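Local atomic coordinates of C24 protein (Bizionia argentinensis JUB59, PDB entry 6OV6), a protein that is of unknown function but probably forms the receptor-binding tip of the long tail fibre of a temperate bacteriophage, and binds manganese. Residues G55-N60 against A112-L117; E62-V67 against V75-T80. One frame throughout, in Å; residues are numbered along the deposited sequence.

Contact 1. Residues G55-N60 against A112-L117; sequences GVVYIN and AEFAKL
Phe114 reaches the strand 55-59 with the CE1-CZ side of its ring, and every apolar contact between the two segments passes through that side. Ile59 supplies the closest partner. Its CG1 lies 3.6 Å from Phe114 CE1, near the ring plane. Its CD1 is 3.7 Å from Phe114 CZ, in plane at the edge. The two side chains cross at about a right angle. In Ile59, chi1 of -37° puts CG1 beside the backbone N, and the extended chi2 (160°) carries CD1 to the edge at CZ. Val57 meets the CE1 end more loosely, obliquely, with its CB 4.1 Å from Phe114 CE1.

The backbones stay well apart: the CA atoms of Val57 and Phe114 are 8.4 Å from each other, and no hydrogen bond joins the segments. Tyr58 OH turns away from the contact and bonds to Glu34 OE2. Phe114, in the loop between the 3-10 turn 112-113 and the short strand at about 115-116, thus packs on strand 51-59 of the mixed sheet, away from the manganese site. Since all touching residues are buried and none of their meeting side-chain atoms is polar, the association rests on dispersion and the exclusion of water, with shape rather than bonding directing it.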
# COMPACT_ATOMS: atom_id res chain seq x y z
N GLY A 55 -43.64 1.46 -19.73
CA GLY A 55 -42.50 0.57 -19.82
C GLY A 55 -42.92 -0.87 -19.78
O GLY A 55 -44.02 -1.23 -20.23
N VAL A 56 -41.99 -1.71 -19.29
CA VAL A 56 -42.18 -3.15 -19.18
C VAL A 56 -41.57 -3.57 -17.85
O VAL A 56 -40.46 -3.14 -17.49
CB VAL A 56 -41.60 -3.97 -20.38
CG1 VAL A 56 -41.68 -5.47 -20.13
CG2 VAL A 56 -42.31 -3.61 -21.68
N VAL A 57 -42.35 -4.37 -17.08
CA VAL A 57 -41.92 -4.86 -15.77
C VAL A 57 -42.01 -6.39 -15.70
O VAL A 57 -42.65 -7.02 -16.55
CB VAL A 57 -42.67 -4.17 -14.59
CG1 VAL A 57 -42.36 -2.67 -14.54
CG2 VAL A 57 -44.20 -4.44 -14.63
N TYR A 58 -41.40 -6.96 -14.68
CA TYR A 58 -41.44 -8.41 -14.46
C TYR A 58 -41.86 -8.66 -13.02
O TYR A 58 -41.19 -8.17 -12.11
CB TYR A 58 -40.07 -9.03 -14.72
CG TYR A 58 -40.04 -10.52 -14.44
CD1 TYR A 58 -40.70 -11.42 -15.27
CD2 TYR A 58 -39.31 -11.04 -13.37
CE1 TYR A 58 -40.67 -12.79 -15.03
CE2 TYR A 58 -39.25 -12.41 -13.13
CZ TYR A 58 -39.93 -13.28 -13.97
OH TYR A 58 -39.86 -14.64 -13.76
N ILE A 59 -42.99 -9.36 -12.81
CA ILE A 59 -43.48 -9.65 -11.45
C ILE A 59 -43.96 -11.07 -11.44
O ILE A 59 -44.75 -11.46 -12.31
CB ILE A 59 -44.69 -8.76 -10.97
CG1 ILE A 59 -44.58 -7.32 -11.44
CG2 ILE A 59 -44.93 -8.90 -9.44
CD1 ILE A 59 -45.89 -6.56 -11.43
N ASN A 60 -43.53 -11.83 -10.42
CA ASN A 60 -43.97 -13.20 -10.17
C ASN A 60 -44.14 -14.07 -11.43
O ASN A 60 -45.25 -14.56 -11.70
CB ASN A 60 -45.25 -13.17 -9.32
CG ASN A 60 -45.10 -12.49 -7.98
OD1 ASN A 60 -44.01 -12.39 -7.41
ND2 ASN A 60 -46.20 -11.99 -7.48
N ALA A 112 -41.55 1.24 -4.82
CA ALA A 112 -40.14 1.36 -4.38
C ALA A 112 -39.41 -0.00 -4.39
O ALA A 112 -38.18 -0.04 -4.43
CB ALA A 112 -40.08 1.97 -2.99
N GLU A 113 -40.17 -1.11 -4.40
CA GLU A 113 -39.62 -2.48 -4.48
C GLU A 113 -39.16 -2.83 -5.91
O GLU A 113 -38.47 -3.84 -6.11
CB GLU A 113 -40.63 -3.49 -3.97
CG GLU A 113 -40.81 -3.45 -2.46
CD GLU A 113 -41.89 -4.36 -1.91
OE1 GLU A 113 -42.34 -5.28 -2.63
OE2 GLU A 113 -42.26 -4.16 -0.73
N PHE A 114 -39.55 -2.02 -6.91
CA PHE A 114 -39.16 -2.20 -8.30
C PHE A 114 -37.84 -1.52 -8.55
O PHE A 114 -37.64 -0.37 -8.15
CB PHE A 114 -40.25 -1.72 -9.28
CG PHE A 114 -41.42 -2.66 -9.35
CD1 PHE A 114 -41.62 -3.47 -10.46
CD2 PHE A 114 -42.35 -2.72 -8.31
CE1 PHE A 114 -42.71 -4.33 -10.53
CE2 PHE A 114 -43.45 -3.57 -8.38
CZ PHE A 114 -43.63 -4.37 -9.50
N ALA A 115 -36.91 -2.25 -9.16
CA ALA A 115 -35.57 -1.74 -9.41
C ALA A 115 -35.24 -1.57 -10.88
O ALA A 115 -35.59 -2.41 -11.70
CB ALA A 115 -34.53 -2.63 -8.74
N LYS A 116 -34.56 -0.47 -11.20
CA LYS A 116 -34.09 -0.22 -12.56
C LYS A 116 -32.77 -1.02 -12.65
O LYS A 116 -32.09 -1.20 -11.64
CB LYS A 116 -33.82 1.29 -12.74
CG LYS A 116 -33.84 1.76 -14.19
CD LYS A 116 -35.22 2.23 -14.62
CE LYS A 116 -35.20 2.77 -16.02
NZ LYS A 116 -35.27 1.68 -17.04
N LEU A 117 -32.43 -1.53 -13.83
CA LEU A 117 -31.22 -2.34 -13.93
C LEU A 117 -30.10 -1.72 -14.72
O LEU A 117 -30.34 -0.88 -15.59
CB LEU A 117 -31.57 -3.69 -14.58
CG LEU A 117 -32.79 -4.42 -14.03
CD1 LEU A 117 -33.36 -5.34 -15.06
CD2 LEU A 117 -32.47 -5.09 -12.69

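Contact 2. Residues E62-V67 against V75-T80; sequences EVFKFV and VKILET
Phe64 meets Ile77, and Phe66 meets Val75, in two separate apolar pairs that bridge the strand segments 62-67 and 75-80. In the first pair the far end of the phenylalanine ring is the contact surface: Phe64 CE2 lies 3.6 Å from Ile77 CD1, which approaches obliquely. Ile77 CG2 also touches the ring, 4.0 Å from Phe64 CZ, and the side chains cross at about a right angle. In the second pair Val75 uses one methyl, CG1, which sits in the plane of the Phe66 ring at its edge, 3.6 Å from Phe66 CE1. With CG anti to the backbone N (chi1 178°), Phe66 swings its ring toward that methyl although its CB bond does not aim at the other segment.

No hydrogen bond crosses between the segments, and the CA atoms of Phe64 and Ile77 stand 8.5 Å apart, which excludes direct strand pairing here. Phe66 further stacks on Trp111 and meets Phe102 edge-to-face. Strand 96-102 lies between the two, parallel to 62-70 and antiparallel to 74-81, and their side chains meet across it on one face of the mixed sheet, as those of next-but-one strands of a beta-sheet do.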
# COMPACT_ATOMS: atom_id res chain seq x y z
N GLU A 62 -44.16 -13.24 -14.60
CA GLU A 62 -44.78 -12.68 -15.81
C GLU A 62 -44.15 -11.37 -16.23
O GLU A 62 -43.94 -10.49 -15.38
CB GLU A 62 -46.30 -12.42 -15.61
CG GLU A 62 -47.12 -13.62 -15.21
CD GLU A 62 -48.60 -13.30 -15.18
OE1 GLU A 62 -49.13 -13.08 -14.07
OE2 GLU A 62 -49.17 -13.10 -16.27
N VAL A 63 -43.96 -11.21 -17.54
CA VAL A 63 -43.47 -9.98 -18.14
C VAL A 63 -44.74 -9.18 -18.50
O VAL A 63 -45.61 -9.70 -19.21
CB VAL A 63 -42.58 -10.25 -19.39
CG1 VAL A 63 -42.17 -8.95 -20.07
CG2 VAL A 63 -41.36 -11.10 -19.05
N PHE A 64 -44.83 -7.92 -18.03
CA PHE A 64 -45.98 -7.06 -18.29
C PHE A 64 -45.63 -5.74 -18.89
O PHE A 64 -44.66 -5.11 -18.47
CB PHE A 64 -46.73 -6.71 -16.98
CG PHE A 64 -47.46 -7.83 -16.27
CD1 PHE A 64 -48.66 -8.32 -16.78
CD2 PHE A 64 -46.95 -8.38 -15.10
CE1 PHE A 64 -49.34 -9.35 -16.12
CE2 PHE A 64 -47.63 -9.41 -14.45
CZ PHE A 64 -48.83 -9.86 -14.96
N LYS A 65 -46.55 -5.23 -19.74
CA LYS A 65 -46.51 -3.84 -20.20
C LYS A 65 -46.88 -3.03 -18.93
O LYS A 65 -47.73 -3.46 -18.14
CB LYS A 65 -47.57 -3.57 -21.29
CG LYS A 65 -47.21 -4.14 -22.65
CD LYS A 65 -48.43 -4.27 -23.57
CE LYS A 65 -48.14 -5.14 -24.78
NZ LYS A 65 -49.36 -5.36 -25.60
N PHE A 66 -46.19 -1.90 -18.73
CA PHE A 66 -46.43 -1.00 -17.62
C PHE A 66 -47.01 0.27 -18.20
O PHE A 66 -46.43 0.85 -19.15
CB PHE A 66 -45.14 -0.69 -16.83
CG PHE A 66 -45.35 0.29 -15.69
CD1 PHE A 66 -45.80 -0.15 -14.45
CD2 PHE A 66 -45.13 1.66 -15.87
CE1 PHE A 66 -46.00 0.76 -13.40
CE2 PHE A 66 -45.32 2.56 -14.81
CZ PHE A 66 -45.75 2.10 -13.58
N VAL A 67 -48.14 0.72 -17.64
CA VAL A 67 -48.78 1.97 -18.06
C VAL A 67 -48.45 3.02 -17.00
O VAL A 67 -48.86 2.90 -15.84
CB VAL A 67 -50.31 1.81 -18.31
CG1 VAL A 67 -50.97 3.18 -18.60
CG2 VAL A 67 -50.58 0.84 -19.46
N VAL A 75 -48.31 -0.00 -7.21
CA VAL A 75 -48.68 -0.49 -8.54
C VAL A 75 -49.49 -1.76 -8.39
O VAL A 75 -49.41 -2.44 -7.36
CB VAL A 75 -47.48 -0.67 -9.54
CG1 VAL A 75 -46.82 0.68 -9.85
CG2 VAL A 75 -46.45 -1.69 -9.05
N LYS A 76 -50.24 -2.12 -9.43
CA LYS A 76 -50.97 -3.37 -9.41
C LYS A 76 -51.18 -3.92 -10.79
O LYS A 76 -51.11 -3.17 -11.75
CB LYS A 76 -52.24 -3.33 -8.52
CG LYS A 76 -53.57 -3.16 -9.22
CD LYS A 76 -54.69 -2.82 -8.25
CE LYS A 76 -55.13 -3.96 -7.38
NZ LYS A 76 -56.24 -3.54 -6.47
N ILE A 77 -51.41 -5.24 -10.87
CA ILE A 77 -51.75 -5.87 -12.13
C ILE A 77 -53.25 -5.60 -12.34
O ILE A 77 -54.04 -5.99 -11.49
CB ILE A 77 -51.42 -7.40 -12.11
CG1 ILE A 77 -49.87 -7.64 -11.99
CG2 ILE A 77 -52.04 -8.11 -13.35
CD1 ILE A 77 -49.50 -9.02 -11.40
N LEU A 78 -53.62 -4.91 -13.43
CA LEU A 78 -55.02 -4.66 -13.77
C LEU A 78 -55.44 -5.55 -14.93
O LEU A 78 -54.61 -5.93 -15.76
CB LEU A 78 -55.29 -3.19 -14.14
CG LEU A 78 -55.22 -2.16 -13.02
CD1 LEU A 78 -55.80 -0.85 -13.52
CD2 LEU A 78 -56.04 -2.58 -11.78
N GLU A 79 -56.72 -5.91 -14.94
CA GLU A 79 -57.33 -6.69 -15.99
C GLU A 79 -58.55 -5.90 -16.44
O GLU A 79 -59.55 -5.81 -15.71
CB GLU A 79 -57.71 -8.10 -15.51
CG GLU A 79 -58.12 -8.97 -16.68
CD GLU A 79 -58.40 -10.43 -16.39
OE1 GLU A 79 -58.70 -10.78 -15.23
OE2 GLU A 79 -58.38 -11.22 -17.36
N THR A 80 -58.41 -5.27 -17.61
CA THR A 80 -59.42 -4.39 -18.17
C THR A 80 -59.78 -4.79 -19.59
O THR A 80 -59.03 -5.50 -20.27
CB THR A 80 -58.99 -2.92 -18.08
OG1 THR A 80 -57.81 -2.73 -18.85
CG2 THR A 80 -58.78 -2.45 -16.65

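From the N terminus, the chain enters contact 1 at 55-60, turns directly into 62-67 of contact 2, and returns through 75-80 after seven intervening residues, closing the shorter loop. It then runs through the strand 96-102 before 112-117 closes the longer one, so contact 2 is nested inside contact 1. Their centres lie 11 Å apart. The antiparallel neighbours 51-59 and 62-70 join them through probable hydrogen bonds: Gly55 O is 2.7 Å from Phe66 N, and Val57 O is 2.8 Å from Phe64 N. Val75 also touches Phe114, linking the returning segments. Contact 1 brings the stretch before helix 120-125 onto strand 51-59, while contact 2 joins strands 62-70 and 74-81; both touch the third subunit.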